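Side-chain contacts in 4-hydroxy-tetrahydrodipicolinate synthase (Aquifex aeolicus, PDB 2EHH), which probably catalyses the condensation of aspartate beta-semialdehyde with pyruvate to 4-hydroxy-tetrahydrodipicolinate, a step of lysine biosynthesis: residues 48-52 with 53-57; 252-255 with 256-259. All coordinates share one frame; numbering follows the deposited sequence.

In the fold
Both contacts are local, each formed along one continuous piece of chain; they share no helix or strand and do not touch, their nearest atoms being about 7 Å apart. Interaction 1 sits where the loop after barrel strand 37-40 enters helix 52-66; it is partly buried, with T51, F52 and E53 exposed and L50 and H55 inside. Interaction 2 lies in the last turns of helix 250-258, later in the chain than the eight barrel strands, and is largely buried against helix 275-287. A carboxylate and a hydroxyl cap the helix start in 48-57, with a weak bond from an imidazole; in 252-259 main-chain bonds dominate and the side chains add apolar packing. Charge is answered from elsewhere in both: R267 for E54, E46 for K253.

Interaction 1 (48-52 with 53-57); sequences PTLTF and EEHEK
E53, second residue of helix 52-66, rests its CB 3.8 Å from T51 OG1. E54 closes a capping box with T51, the N-cap residue. Its backbone N donates to T51 OG1 at 3.0 Å, and in return its OE1 takes the T51 N-H at 2.8 Å through the anti lone pair, almost straight at 172°. With chi1 of 73°, T51 OG1 stands between its own backbone N and carbonyl carbon, where it faces E54 N; this leaves T51 CG2 3.3 Å from E54 OE1. The same OE1 forms a salt bridge with R267, which also binds the carbonyl of T49. With an alanine here, T51 N is likely to lose its side-chain acceptor and R267 its carboxylate mate, and the loop before the helix would be less firmly tied. H55 bonds through its backbone N to T51 O at 2.9 Å, and its ND1 reaches the same oxygen in a weak bond at the ring edge. L50 CD1 lies over one imidazole face, offset toward the rim, and L50 CB approaches H55 ND1 at 3.4 Å; C41 and L87 also touch this histidine. E56 donates its N-H to F52 O at 3.2 Å, and its carboxylate slants past the F52 ring, the planes 63° apart, with E56 OE2 3.7 Å from F52 CE2. The backbone N-H groups of E54, H55 and E56 thus find acceptors on T51 and F52, and the E54 carboxylate, near the helix start and R267, is likely to be stabilised as an anion.

Interaction 2 (252-255 with 256-259); sequences VKTA and CWML
Four main-chain bonds of i to i+4 spacing carry helix 250-258 from V252-A255 into C256-L259, beginning with C256 N to V252 O and ending with L259 N to A255 O, each 3.0 Å long. T254 CG2, anti to its backbone N, meets M258 CE at 3.9 Å and W257 CE3 at 4.2 Å. The tryptophan sets its ring edge to T254 O, which lies near the ring plane 3.6 Å from W257 CE3. M258 runs extended beyond CG, and that carbon passes 3.2 Å from T254 O. In this TIM-barrel enzyme of the DapA family the turn packs on helix 275-287, where L281 meets T254, L285 meets M258 and E278 touches both W257 and M258. T254 OG1 is hydrogen-bonded to the carbonyl oxygen of I250. K253 NZ forms a salt bridge with E46 and hydrogen bonds to the carbonyls of T11 and E265. V252 CG2 lies 4.5 Å from C256 SG in loose apolar contact, with the V252 side chain about 4 Å from that of T44, a predicted pyruvate-binding residue. At the helix end L259 bends its CD1 to 3.2 Å from A255 O.

Interaction 1 (48-52 with 53-57)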
loop_
_atom_site.group_PDB
_atom_site.type_symbol
_atom_site.label_atom_id
_atom_site.label_comp_id
_atom_site.label_asym_id
_atom_site.label_seq_id
_atom_site.Cartn_x
_atom_site.Cartn_y
_atom_site.Cartn_z
ATOM N N PRO A 48 -11.490 14.183 18.581
ATOM C CA PRO A 48 -10.439 15.103 18.129
ATOM C C PRO A 48 -10.811 16.573 18.302
ATOM O O PRO A 48 -9.948 17.401 18.579
ATOM C CB PRO A 48 -10.265 14.733 16.659
ATOM C CG PRO A 48 -10.548 13.263 16.656
ATOM C CD PRO A 48 -11.774 13.173 17.544
ATOM N N THR A 49 -12.092 16.893 18.137
ATOM C CA THR A 49 -12.545 18.272 18.263
ATOM C C THR A 49 -13.204 18.609 19.601
ATOM O O THR A 49 -13.727 19.712 19.779
ATOM C CB THR A 49 -13.504 18.653 17.109
ATOM O OG1 THR A 49 -14.624 17.760 17.090
ATOM C CG2 THR A 49 -12.781 18.565 15.769
ATOM N N LEU A 50 -13.193 17.662 20.536
ATOM C CA LEU A 50 -13.761 17.904 21.860
ATOM C C LEU A 50 -12.637 18.418 22.742
ATOM O O LEU A 50 -11.519 17.913 22.679
ATOM C CB LEU A 50 -14.315 16.617 22.477
ATOM C CG LEU A 50 -15.554 15.969 21.863
ATOM C CD1 LEU A 50 -15.856 14.660 22.595
ATOM C CD2 LEU A 50 -16.732 16.925 21.955
ATOM N N THR A 51 -12.923 19.420 23.563
ATOM C CA THR A 51 -11.897 19.948 24.448
ATOM C C THR A 51 -11.685 18.932 25.560
ATOM O O THR A 51 -12.576 18.139 25.858
ATOM C CB THR A 51 -12.321 21.278 25.084
ATOM O OG1 THR A 51 -13.318 21.031 26.080
ATOM C CG2 THR A 51 -12.892 22.212 24.029
ATOM N N PHE A 52 -10.502 18.959 26.163
ATOM C CA PHE A 52 -10.164 18.050 27.250
ATOM C C PHE A 52 -11.253 18.079 28.321
ATOM O O PHE A 52 -11.587 17.050 28.912
ATOM C CB PHE A 52 -8.821 18.458 27.860
ATOM C CG PHE A 52 -8.476 17.719 29.119
ATOM C CD1 PHE A 52 -7.973 16.423 29.071
ATOM C CD2 PHE A 52 -8.675 18.319 30.360
ATOM C CE1 PHE A 52 -7.672 15.733 30.246
ATOM C CE2 PHE A 52 -8.381 17.641 31.536
ATOM C CZ PHE A 52 -7.878 16.344 31.480
ATOM N N GLU A 53 -11.807 19.262 28.560
ATOM C CA GLU A 53 -12.853 19.423 29.561
ATOM C C GLU A 53 -14.188 18.834 29.108
ATOM O O GLU A 53 -14.953 18.314 29.924
ATOM C CB GLU A 53 -13.022 20.902 29.909
ATOM C CG GLU A 53 -14.243 21.206 30.755
ATOM C CD GLU A 53 -14.243 22.629 31.283
ATOM O OE1 GLU A 53 -14.014 23.563 30.485
ATOM O OE2 GLU A 53 -14.478 22.812 32.498
ATOM N N GLU A 54 -14.479 18.926 27.815
ATOM C CA GLU A 54 -15.723 18.364 27.305
ATOM C C GLU A 54 -15.615 16.849 27.428
ATOM O O GLU A 54 -16.607 16.175 27.703
ATOM C CB GLU A 54 -15.957 18.779 25.845
ATOM C CG GLU A 54 -16.363 20.240 25.686
ATOM C CD GLU A 54 -16.468 20.673 24.232
ATOM O OE1 GLU A 54 -15.557 20.337 23.447
ATOM O OE2 GLU A 54 -17.455 21.357 23.879
ATOM N N HIS A 55 -14.407 16.321 27.234
ATOM C CA HIS A 55 -14.170 14.885 27.355
ATOM C C HIS A 55 -14.554 14.419 28.752
ATOM O O HIS A 55 -15.299 13.455 28.914
ATOM C CB HIS A 55 -12.692 14.536 27.142
ATOM C CG HIS A 55 -12.352 14.117 25.747
ATOM N ND1 HIS A 55 -12.244 15.011 24.703
ATOM C CD2 HIS A 55 -12.063 12.899 25.228
ATOM C CE1 HIS A 55 -11.901 14.364 23.604
ATOM N NE2 HIS A 55 -11.784 13.081 23.895
ATOM N N GLU A 56 -14.030 15.097 29.769
ATOM C CA GLU A 56 -14.332 14.697 31.134
ATOM C C GLU A 56 -15.793 14.921 31.509
ATOM O O GLU A 56 -16.366 14.132 32.258
ATOM C CB GLU A 56 -13.384 15.391 32.125
ATOM C CG GLU A 56 -13.330 16.897 32.068
ATOM C CD GLU A 56 -12.106 17.447 32.796
ATOM O OE1 GLU A 56 -11.480 16.694 33.577
ATOM O OE2 GLU A 56 -11.772 18.634 32.589
ATOM N N LYS A 57 -16.406 15.967 30.965
ATOM C CA LYS A 57 -17.808 16.258 31.259
ATOM C C LYS A 57 -18.730 15.211 30.621
ATOM O O LYS A 57 -19.705 14.767 31.234
ATOM C CB LYS A 57 -18.175 17.651 30.747
ATOM C CG LYS A 57 -19.560 18.143 31.159
ATOM C CD LYS A 57 -19.668 18.353 32.667
ATOM C CE LYS A 57 -20.970 19.057 33.045
ATOM N NZ LYS A 57 -22.182 18.381 32.494
#

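Interaction 2 (252-255 with 256-259)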
loop_
_atom_site.group_PDB
_atom_site.type_symbol
_atom_site.label_atom_id
_atom_site.label_comp_id
_atom_site.label_asym_id
_atom_site.label_seq_id
_atom_site.Cartn_x
_atom_site.Cartn_y
_atom_site.Cartn_z
ATOM N N VAL A 252 -22.807 8.507 9.803
ATOM C CA VAL A 252 -23.599 8.067 10.944
ATOM C C VAL A 252 -24.250 9.217 11.715
ATOM O O VAL A 252 -25.390 9.094 12.158
ATOM C CB VAL A 252 -22.767 7.185 11.917
ATOM C CG1 VAL A 252 -21.711 8.012 12.615
ATOM C CG2 VAL A 252 -23.691 6.506 12.914
ATOM N N LYS A 253 -23.545 10.329 11.879
ATOM C CA LYS A 253 -24.139 11.458 12.584
ATOM C C LYS A 253 -25.274 12.008 11.724
ATOM O O LYS A 253 -26.319 12.411 12.239
ATOM C CB LYS A 253 -23.101 12.551 12.863
ATOM C CG LYS A 253 -23.708 13.810 13.484
ATOM C CD LYS A 253 -22.655 14.752 14.070
ATOM C CE LYS A 253 -22.580 14.628 15.593
ATOM N NZ LYS A 253 -21.733 15.702 16.199
ATOM N N THR A 254 -25.074 12.010 10.409
ATOM C CA THR A 254 -26.101 12.496 9.494
ATOM C C THR A 254 -27.337 11.593 9.572
ATOM O O THR A 254 -28.474 12.070 9.517
ATOM C CB THR A 254 -25.594 12.528 8.038
ATOM O OG1 THR A 254 -24.460 13.405 7.938
ATOM C CG2 THR A 254 -26.695 13.028 7.106
ATOM N N ALA A 255 -27.111 10.288 9.702
ATOM C CA ALA A 255 -28.216 9.337 9.793
ATOM C C ALA A 255 -29.015 9.572 11.073
ATOM O O ALA A 255 -30.248 9.548 11.059
ATOM C CB ALA A 255 -27.685 7.906 9.766
ATOM N N CYS A 256 -28.309 9.786 12.179
ATOM C CA CYS A 256 -28.964 10.035 13.459
ATOM C C CYS A 256 -29.781 11.321 13.371
ATOM O O CYS A 256 -30.846 11.426 13.980
ATOM C CB CYS A 256 -27.929 10.147 14.583
ATOM S SG CYS A 256 -27.071 8.591 14.952
ATOM N N TRP A 257 -29.280 12.297 12.618
ATOM C CA TRP A 257 -29.996 13.557 12.444
ATOM C C TRP A 257 -31.295 13.275 11.703
ATOM O O TRP A 257 -32.347 13.804 12.058
ATOM C CB TRP A 257 -29.160 14.555 11.641
ATOM C CG TRP A 257 -29.973 15.669 11.046
ATOM C CD1 TRP A 257 -30.563 16.710 11.710
ATOM C CD2 TRP A 257 -30.302 15.839 9.661
ATOM N NE1 TRP A 257 -31.239 17.519 10.819
ATOM C CE2 TRP A 257 -31.093 17.007 9.556
ATOM C CE3 TRP A 257 -30.004 15.117 8.497
ATOM C CZ2 TRP A 257 -31.589 17.472 8.330
ATOM C CZ3 TRP A 257 -30.499 15.579 7.278
ATOM C CH2 TRP A 257 -31.282 16.747 7.206
ATOM N N MET A 258 -31.211 12.437 10.673
ATOM C CA MET A 258 -32.379 12.074 9.883
ATOM C C MET A 258 -33.426 11.379 10.748
ATOM O O MET A 258 -34.626 11.494 10.501
ATOM C CB MET A 258 -31.978 11.156 8.727
ATOM C CG MET A 258 -31.087 11.822 7.695
ATOM S SD MET A 258 -30.774 10.754 6.283
ATOM C CE MET A 258 -29.919 11.902 5.194
ATOM N N LEU A 259 -32.964 10.649 11.756
ATOM C CA LEU A 259 -33.864 9.953 12.664
ATOM C C LEU A 259 -34.292 10.862 13.809
ATOM O O LEU A 259 -34.966 10.424 14.738
ATOM C CB LEU A 259 -33.191 8.700 13.223
ATOM C CG LEU A 259 -33.229 7.482 12.300
ATOM C CD1 LEU A 259 -31.819 6.983 12.041
ATOM C CD2 LEU A 259 -34.079 6.395 12.943
#